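PDB 3U6X: ORF48 from Lactococcus phage TP901-1, which is probably a baseplate upper protein with an immunoglobulin-like domain that helps build the host-attachment organelle at the tail end. Local coordinates for residues 90-94 with 95-99. Numbering follows the deposited sequence.
Sequences FKMSD and AKITK
Met92, near the end of strand 86-92, meets Ile97, which opens strand 97-102, a worked example of an apolar contact formed across a short connection between two strands. The apolar part rests on the methionine. With CG anti to the backbone N (chi1 -175°) and the chain bent further on, its terminal methyl turns toward the second strand. There Met92 CE lies 3.5 Å from Ile97 CG1 and also comes up against the Lys96-Ile97 peptide, while Ala95 CB sits 3.7 Å from Met92 CE. Farther back along the first strand, Ile97 CD1 reaches the carbonyl oxygen Phe90 O at 3.9 Å, a van der Waals contact.

The polar part is a water bridge. No direct hydrogen bond joins the two segments; instead one water donates to Met92 O (3.1 Å) and to Ala95 O (2.8 Å), linking two carbonyls across the turn. Between them Asp94 takes a left-handed backbone conformation (phi 69°, psi 33°) that helps turn the chain.

Lys96 N is hydrogen-bonded to Asp9 OD2, and Met92 also packs on His8 and Pro14. This is no beta hairpin: strand 86-92 pairs with strands 78-83 and 16-22, and the loop carries the chain over to strand 97-102, outermost within this chain and beside strand 3-8, where Thr98 and Lys99 form a classic beta bulge opposite Glu7.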
loop_
_atom_site.group_PDB
_atom_site.type_symbol
_atom_site.label_atom_id
_atom_site.label_comp_id
_atom_site.label_asym_id
_atom_site.label_seq_id
_atom_site.Cartn_x
_atom_site.Cartn_y
_atom_site.Cartn_z
ATOM N N PHE V 90 -33.980 39.855 -4.529
ATOM C CA PHE V 90 -32.871 40.168 -3.631
ATOM C C PHE V 90 -32.047 38.911 -3.439
ATOM O O PHE V 90 -32.575 37.914 -2.956
ATOM C CB PHE V 90 -33.377 40.701 -2.271
ATOM C CG PHE V 90 -34.138 42.010 -2.325
ATOM C CD1 PHE V 90 -33.507 43.214 -2.029
ATOM C CD2 PHE V 90 -35.495 42.033 -2.640
ATOM C CE1 PHE V 90 -34.210 44.417 -2.075
ATOM C CE2 PHE V 90 -36.206 43.239 -2.681
ATOM C CZ PHE V 90 -35.559 44.427 -2.392
ATOM N N LYS V 91 -30.772 38.931 -3.869
ATOM C CA LYS V 91 -29.885 37.772 -3.731
ATOM C C LYS V 91 -28.762 38.120 -2.787
ATOM O O LYS V 91 -28.010 39.056 -3.043
ATOM C CB LYS V 91 -29.325 37.289 -5.091
ATOM C CG LYS V 91 -30.310 36.539 -6.009
ATOM C CD LYS V 91 -30.641 35.146 -5.515
ATOM C CE LYS V 91 -30.908 34.098 -6.567
ATOM N NZ LYS V 91 -32.068 34.401 -7.432
ATOM N N MET V 92 -28.683 37.412 -1.665
ATOM C CA MET V 92 -27.634 37.621 -0.681
ATOM C C MET V 92 -26.499 36.613 -0.893
ATOM O O MET V 92 -26.728 35.436 -1.178
ATOM C CB MET V 92 -28.206 37.500 0.731
ATOM C CG MET V 92 -27.204 37.816 1.821
ATOM S SD MET V 92 -27.939 38.747 3.163
ATOM C CE MET V 92 -28.818 37.539 3.864
ATOM N N SER V 93 -25.277 37.088 -0.754
ATOM C CA SER V 93 -24.094 36.255 -0.863
ATOM C C SER V 93 -23.555 35.999 0.543
ATOM O O SER V 93 -23.333 36.956 1.299
ATOM C CB SER V 93 -23.027 36.952 -1.705
ATOM O OG SER V 93 -23.447 37.134 -3.048
ATOM N N ASP V 94 -23.326 34.695 0.883
ATOM C CA ASP V 94 -22.732 34.232 2.145
ATOM C C ASP V 94 -23.556 34.406 3.408
ATOM O O ASP V 94 -22.970 34.600 4.487
ATOM C CB ASP V 94 -21.309 34.802 2.345
ATOM C CG ASP V 94 -20.491 34.975 1.072
ATOM O OD1 ASP V 94 -20.592 34.101 0.164
ATOM O OD2 ASP V 94 -19.789 35.999 0.959
ATOM N N ALA V 95 -24.902 34.302 3.298
ATOM C CA ALA V 95 -25.853 34.387 4.421
ATOM C C ALA V 95 -27.234 34.126 3.927
ATOM O O ALA V 95 -27.446 34.129 2.716
ATOM C CB ALA V 95 -25.791 35.746 5.091
ATOM N N LYS V 96 -28.170 33.872 4.851
ATOM C CA LYS V 96 -29.575 33.631 4.534
ATOM C C LYS V 96 -30.412 34.811 4.997
ATOM O O LYS V 96 -30.151 35.344 6.078
ATOM C CB LYS V 96 -30.072 32.369 5.265
ATOM C CG LYS V 96 -29.599 31.054 4.672
ATOM C CD LYS V 96 -30.498 29.945 5.154
ATOM C CE LYS V 96 -30.561 28.816 4.173
ATOM N NZ LYS V 96 -29.948 27.592 4.738
ATOM N N ILE V 97 -31.416 35.215 4.191
ATOM C CA ILE V 97 -32.338 36.279 4.595
ATOM C C ILE V 97 -33.335 35.612 5.552
ATOM O O ILE V 97 -33.809 34.511 5.269
ATOM C CB ILE V 97 -33.039 36.979 3.396
ATOM C CG1 ILE V 97 -32.003 37.502 2.387
ATOM C CG2 ILE V 97 -33.959 38.120 3.879
ATOM C CD1 ILE V 97 -32.438 37.495 0.969
ATOM N N THR V 98 -33.586 36.236 6.700
ATOM C CA THR V 98 -34.512 35.700 7.697
ATOM C C THR V 98 -35.842 36.472 7.707
ATOM O O THR V 98 -36.867 35.910 8.100
ATOM C CB THR V 98 -33.836 35.593 9.081
ATOM O OG1 THR V 98 -33.614 36.892 9.644
ATOM C CG2 THR V 98 -32.544 34.783 9.041
ATOM N N LYS V 99 -35.818 37.748 7.255
ATOM C CA LYS V 99 -36.972 38.644 7.181
ATOM C C LYS V 99 -36.638 39.791 6.246
ATOM O O LYS V 99 -35.494 40.238 6.203
ATOM C CB LYS V 99 -37.304 39.209 8.581
ATOM C CG LYS V 99 -38.741 39.690 8.749
ATOM C CD LYS V 99 -39.012 40.366 10.110
ATOM C CE LYS V 99 -38.830 39.480 11.329
ATOM N NZ LYS V 99 -39.539 38.178 11.207
HETATM O O HOH W 1 -26.118 33.005 0.572
#